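Local coordinates for methylaspartate ammonia-lyase (Citrobacter amalonaticus, PDB 1KKO), which catalyses the reversible anti elimination of ammonia from L-threo-3-methylaspartate to give mesaconate, with magnesium as cofactor, at residues 370-375 against 381-386; 164-169 against 400-405. One frame throughout, in Å; residues are numbered along the deposited sequence.

Contact 1: 370-375 against 381-386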
loop_
_atom_site.group_PDB
_atom_site.type_symbol
_atom_site.label_atom_id
_atom_site.label_comp_id
_atom_site.label_asym_id
_atom_site.label_seq_id
_atom_site.Cartn_x
_atom_site.Cartn_y
_atom_site.Cartn_z
ATOM N N THR A 370 -7.364 2.371 10.511
ATOM C CA THR A 370 -7.970 2.870 11.734
ATOM C C THR A 370 -8.623 4.224 11.504
ATOM O O THR A 370 -9.713 4.500 12.009
ATOM C CB THR A 370 -6.934 2.950 12.842
ATOM O OG1 THR A 370 -6.357 1.653 13.057
ATOM C CG2 THR A 370 -7.563 3.344 14.173
ATOM N N CYS A 371 -7.952 5.086 10.749
ATOM C CA CYS A 371 -8.510 6.384 10.406
ATOM C C CYS A 371 -9.838 6.274 9.661
ATOM O O CYS A 371 -10.695 7.156 9.796
ATOM C CB CYS A 371 -7.523 7.211 9.589
ATOM S SG CYS A 371 -6.173 7.934 10.581
ATOM N N VAL A 372 -10.017 5.234 8.852
ATOM C CA VAL A 372 -11.290 5.050 8.180
ATOM C C VAL A 372 -12.438 4.953 9.187
ATOM O O VAL A 372 -13.520 5.518 8.986
ATOM C CB VAL A 372 -11.271 3.801 7.271
ATOM C CG1 VAL A 372 -12.668 3.460 6.768
ATOM C CG2 VAL A 372 -10.342 4.037 6.098
ATOM N N HIS A 373 -12.202 4.247 10.287
ATOM C CA HIS A 373 -13.231 4.103 11.309
ATOM C C HIS A 373 -13.513 5.412 12.021
ATOM O O HIS A 373 -14.663 5.731 12.306
ATOM C CB HIS A 373 -12.853 3.010 12.289
ATOM C CG HIS A 373 -12.932 1.646 11.685
ATOM N ND1 HIS A 373 -13.965 0.770 11.951
ATOM C CD2 HIS A 373 -12.133 1.036 10.777
ATOM C CE1 HIS A 373 -13.786 -0.326 11.233
ATOM N NE2 HIS A 373 -12.677 -0.195 10.523
ATOM N N VAL A 374 -12.469 6.171 12.304
ATOM C CA VAL A 374 -12.645 7.480 12.886
ATOM C C VAL A 374 -13.506 8.346 11.979
ATOM O O VAL A 374 -14.431 8.999 12.456
ATOM C CB VAL A 374 -11.290 8.112 13.138
ATOM C CG1 VAL A 374 -11.422 9.590 13.468
ATOM C CG2 VAL A 374 -10.566 7.348 14.258
ATOM N N ALA A 375 -13.251 8.318 10.675
ATOM C CA ALA A 375 -13.979 9.148 9.728
ATOM C C ALA A 375 -15.424 8.721 9.584
ATOM O O ALA A 375 -16.333 9.551 9.520
ATOM C CB ALA A 375 -13.288 9.133 8.379
HETATM N N MSE A 381 -15.637 16.053 5.906
HETATM C CA MSE A 381 -16.002 16.299 4.524
HETATM C C MSE A 381 -15.113 15.600 3.501
HETATM O O MSE A 381 -15.529 15.390 2.368
HETATM C CB MSE A 381 -15.913 17.805 4.289
HETATM C CG MSE A 381 -17.247 18.432 4.117
HETATM SE SE MSE A 381 -17.734 18.247 2.273
HETATM C CE MSE A 381 -16.967 19.823 1.558
ATOM N N ARG A 382 -13.894 15.250 3.908
ATOM C CA ARG A 382 -12.909 14.710 2.999
ATOM C C ARG A 382 -11.923 13.884 3.786
ATOM O O ARG A 382 -11.639 14.194 4.928
ATOM C CB ARG A 382 -12.172 15.882 2.354
ATOM C CG ARG A 382 -11.220 15.544 1.221
ATOM C CD ARG A 382 -10.865 16.737 0.354
ATOM N NE ARG A 382 -12.083 17.332 -0.178
ATOM C CZ ARG A 382 -12.198 18.550 -0.682
ATOM N NH1 ARG A 382 -11.152 19.346 -0.802
ATOM N NH2 ARG A 382 -13.394 18.979 -1.064
HETATM N N MSE A 383 -11.406 12.826 3.168
HETATM C CA MSE A 383 -10.398 11.991 3.803
HETATM C C MSE A 383 -9.305 11.651 2.809
HETATM O O MSE A 383 -9.569 11.293 1.672
HETATM C CB MSE A 383 -11.016 10.705 4.337
HETATM C CG MSE A 383 -9.977 9.737 4.894
HETATM SE SE MSE A 383 -10.732 8.315 5.977
HETATM C CE MSE A 383 -12.047 7.710 4.805
ATOM N N LEU A 384 -8.067 11.775 3.253
ATOM C CA LEU A 384 -6.920 11.464 2.418
ATOM C C LEU A 384 -6.744 9.972 2.149
ATOM O O LEU A 384 -6.802 9.148 3.069
ATOM C CB LEU A 384 -5.646 11.987 3.080
ATOM C CG LEU A 384 -4.315 11.711 2.366
ATOM C CD1 LEU A 384 -4.226 12.479 1.050
ATOM C CD2 LEU A 384 -3.161 12.072 3.291
ATOM N N ILE A 385 -6.508 9.643 0.881
ATOM C CA ILE A 385 -6.110 8.296 0.489
ATOM C C ILE A 385 -4.636 8.140 0.873
ATOM O O ILE A 385 -3.769 8.874 0.414
ATOM C CB ILE A 385 -6.357 8.105 -1.005
ATOM C CG1 ILE A 385 -7.856 8.138 -1.286
ATOM C CG2 ILE A 385 -5.748 6.807 -1.482
ATOM C CD1 ILE A 385 -8.221 8.296 -2.733
ATOM N N LYS A 386 -4.371 7.187 1.744
ATOM C CA LYS A 386 -3.066 7.039 2.348
ATOM C C LYS A 386 -2.899 5.608 2.842
ATOM O O LYS A 386 -3.876 4.862 2.917
ATOM C CB LYS A 386 -2.944 8.029 3.515
ATOM C CG LYS A 386 -3.829 7.689 4.699
ATOM C CD LYS A 386 -3.852 8.801 5.732
ATOM C CE LYS A 386 -4.473 8.338 7.023
ATOM N NZ LYS A 386 -4.376 9.356 8.118
#
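Met383 SE lies over one face of the peptide that joins Cys371 to Val372, beside the carbonyl and not beyond its end, 4.0 Å from Cys371 O. Met383, a selenomethionine, does most of the touching. Its CG anti to the backbone N (chi1 175°) and an extended chi2 carry selenium out to the helix; the bend at chi3 (51°) then turns only the methyl, CE, aside. Ala375 CB packs on Met383 SE at 3.6 Å, while Val372 brings its CG2 branch to Met383 CE at 4.3 Å. The axes of the short segments 370-375 and 382-384 approach to 10.0 Å and run almost exactly antiparallel. This is the helix-to-strand layer of a beta-alpha-beta unit, strand 354-357, helix 365-378 and strand 382-384, in the TIM barrel of this enolase-superfamily enzyme. On its other flanks Met383 touches Leu169 of the neighbouring strand and Ile167.

Lys386 makes the second point of contact. With CG between the backbone N and the carbonyl carbon (chi1 69°) and the rest of the chain extended, it reaches back to the helix, so that Lys386 NZ comes to 3.4 Å from Cys371 SG. The thiol is only a neighbour: the buried ammonium forms a salt bridge with Glu363 and a hydrogen bond to the carbonyl of Gly358. The Lys386 side chain also lies about 6 Å from the side chains of Gln172, which binds methylaspartate, and Thr360, assigned to the same site.

Contact 2: 164-169 against 400-405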
loop_
_atom_site.group_PDB
_atom_site.type_symbol
_atom_site.label_atom_id
_atom_site.label_comp_id
_atom_site.label_asym_id
_atom_site.label_seq_id
_atom_site.Cartn_x
_atom_site.Cartn_y
_atom_site.Cartn_z
ATOM N N PRO A 164 -24.407 4.735 8.236
ATOM C CA PRO A 164 -23.429 4.236 7.259
ATOM C C PRO A 164 -23.437 5.027 5.966
ATOM O O PRO A 164 -24.415 4.996 5.220
ATOM C CB PRO A 164 -23.878 2.791 7.007
ATOM C CG PRO A 164 -24.800 2.469 8.095
ATOM C CD PRO A 164 -25.476 3.751 8.466
ATOM N N GLU A 165 -22.341 5.727 5.703
ATOM C CA GLU A 165 -22.236 6.552 4.512
ATOM C C GLU A 165 -20.777 6.822 4.182
ATOM O O GLU A 165 -19.971 7.093 5.064
ATOM C CB GLU A 165 -22.973 7.876 4.729
ATOM C CG GLU A 165 -22.984 8.801 3.530
ATOM C CD GLU A 165 -23.904 9.989 3.729
ATOM O OE1 GLU A 165 -24.713 9.964 4.680
ATOM O OE2 GLU A 165 -23.821 10.952 2.940
ATOM N N ALA A 166 -20.457 6.752 2.901
ATOM C CA ALA A 166 -19.101 6.991 2.452
ATOM C C ALA A 166 -18.653 8.416 2.705
ATOM O O ALA A 166 -19.470 9.338 2.811
ATOM C CB ALA A 166 -18.987 6.689 0.983
ATOM N N ILE A 167 -17.341 8.571 2.814
ATOM C CA ILE A 167 -16.685 9.859 2.956
ATOM C C ILE A 167 -15.952 10.116 1.643
ATOM O O ILE A 167 -15.285 9.205 1.141
ATOM C CB ILE A 167 -15.626 9.782 4.076
ATOM C CG1 ILE A 167 -16.239 9.412 5.434
ATOM C CG2 ILE A 167 -14.820 11.075 4.146
ATOM C CD1 ILE A 167 -17.183 10.438 5.996
ATOM N N PRO A 168 -16.021 11.324 1.079
ATOM C CA PRO A 168 -15.247 11.616 -0.127
ATOM C C PRO A 168 -13.750 11.430 0.091
ATOM O O PRO A 168 -13.225 11.920 1.085
ATOM C CB PRO A 168 -15.586 13.080 -0.412
ATOM C CG PRO A 168 -16.921 13.271 0.206
ATOM C CD PRO A 168 -16.862 12.473 1.469
ATOM N N LEU A 169 -13.100 10.751 -0.848
ATOM C CA LEU A 169 -11.681 10.433 -0.749
ATOM C C LEU A 169 -10.848 11.283 -1.693
ATOM O O LEU A 169 -11.250 11.552 -2.824
ATOM C CB LEU A 169 -11.433 8.956 -1.057
ATOM C CG LEU A 169 -12.241 7.951 -0.243
ATOM C CD1 LEU A 169 -11.820 6.530 -0.587
ATOM C CD2 LEU A 169 -12.080 8.199 1.221
ATOM N N ASN A 400 -11.434 0.262 0.351
ATOM C CA ASN A 400 -11.988 -1.056 0.631
ATOM C C ASN A 400 -12.344 -1.220 2.099
ATOM O O ASN A 400 -13.327 -1.864 2.416
ATOM C CB ASN A 400 -11.067 -2.172 0.163
ATOM C CG ASN A 400 -10.790 -2.137 -1.328
ATOM O OD1 ASN A 400 -11.310 -1.303 -2.081
ATOM N ND2 ASN A 400 -9.975 -3.087 -1.768
ATOM N N GLU A 401 -11.532 -0.705 3.018
ATOM C CA GLU A 401 -11.903 -0.788 4.425
ATOM C C GLU A 401 -13.201 -0.017 4.656
ATOM O O GLU A 401 -14.084 -0.461 5.399
ATOM C CB GLU A 401 -10.822 -0.227 5.345
ATOM C CG GLU A 401 -11.187 -0.281 6.821
ATOM C CD GLU A 401 -11.181 -1.691 7.411
ATOM O OE1 GLU A 401 -10.792 -2.649 6.709
ATOM O OE2 GLU A 401 -11.503 -1.854 8.607
HETATM N N MSE A 402 -13.333 1.134 4.005
HETATM C CA MSE A 402 -14.532 1.945 4.153
HETATM C C MSE A 402 -15.755 1.165 3.713
HETATM O O MSE A 402 -16.762 1.090 4.435
HETATM C CB MSE A 402 -14.377 3.210 3.324
HETATM C CG MSE A 402 -15.482 4.216 3.507
HETATM SE SE MSE A 402 -15.208 5.797 2.410
HETATM C CE MSE A 402 -15.653 5.018 0.646
ATOM N N ASN A 403 -15.682 0.577 2.530
ATOM C CA ASN A 403 -16.836 -0.162 2.024
ATOM C C ASN A 403 -17.110 -1.471 2.755
ATOM O O ASN A 403 -18.267 -1.843 2.940
ATOM C CB ASN A 403 -16.747 -0.318 0.521
ATOM C CG ASN A 403 -16.828 1.021 -0.188
ATOM O OD1 ASN A 403 -17.621 1.875 0.194
ATOM N ND2 ASN A 403 -15.994 1.217 -1.205
ATOM N N ARG A 404 -16.064 -2.144 3.210
ATOM C CA ARG A 404 -16.251 -3.330 4.024
ATOM C C ARG A 404 -16.983 -2.964 5.307
ATOM O O ARG A 404 -17.875 -3.677 5.755
ATOM C CB ARG A 404 -14.912 -3.968 4.411
ATOM C CG ARG A 404 -14.284 -4.874 3.371
ATOM C CD ARG A 404 -13.144 -5.677 3.941
ATOM N NE ARG A 404 -12.002 -4.847 4.360
ATOM C CZ ARG A 404 -11.009 -4.474 3.551
ATOM N NH1 ARG A 404 -11.016 -4.827 2.277
ATOM N NH2 ARG A 404 -10.006 -3.753 4.017
ATOM N N THR A 405 -16.585 -1.851 5.895
ATOM C CA THR A 405 -17.125 -1.434 7.176
ATOM C C THR A 405 -18.569 -0.972 7.045
ATOM O O THR A 405 -19.404 -1.304 7.893
ATOM C CB THR A 405 -16.251 -0.345 7.779
ATOM O OG1 THR A 405 -14.932 -0.872 7.978
ATOM C CG2 THR A 405 -16.738 0.043 9.179
#
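This is a largely apolar contact between a loop and a helix, at the N-terminal end of the barrel strands, where the chain runs from helix 150-157 into strand 169-170 and passes the C-terminal helix 392-410. A single side chain, the selenomethionine Met402, spans the gap. It leaves the helix with CG anti to the backbone N (chi1 -173°), stays extended to selenium, and then bends at chi3 (73°), which swings its methyl to Ala166. There Ala166 CB and Met402 CE are 3.7 Å apart. Leu169 comes to meet it from the start of the strand, the two side chains pointing at each other tip to tip, with Leu169 CD2 at 4.1 Å from Met402 SE. Ile167 offers its backbone more than its side chain: Met402 SE lies 3.5 Å from Ile167 N and 3.6 Å from Ile167 O, and the Ile167 chain leads off toward Met383, Arg379 and Pro380.

On a side of the helix turned away from the loop, Arg404 is held to Glu401 in a salt bridge, Arg404 NH2 to Glu401 OE1 at 3.0 Å. Glu401 OE1 uses its anti lone pair and lies close to the guanidinium plane, 13° out of it. Arg404 also bridges to Glu365 of the second subunit, so the helix has one side on the loop and another in the dimer interface.

The N-H of Ile167 is buried without a hydrogen-bond partner in the model, yet it aims almost straight at Met402 SE, whose large, polarisable electron cloud probably eases the cost of burying it.

The centres of contacts 1 and 2 are 9 Å apart, and both lie in the C-terminal TIM-barrel region. Along the chain contact 1 is nested within contact 2: the loop 164-169 comes first, then helix segment 370-375, strand 382-384 and finally 400-405. Strands 169-170 and 382-384 are parallel neighbours, first and last in the barrel, and Met383 N makes a backbone hydrogen bond to Pro168 O (2.9 Å) at their junction. The outer helices are tied as well, by a probable hydrogen bond from His373 NE2 to Glu401 OE2 (2.8 Å), while Met402 also packs on Val372. Together the contacts join the barrel's closing strands to helices 365-378 and 392-410.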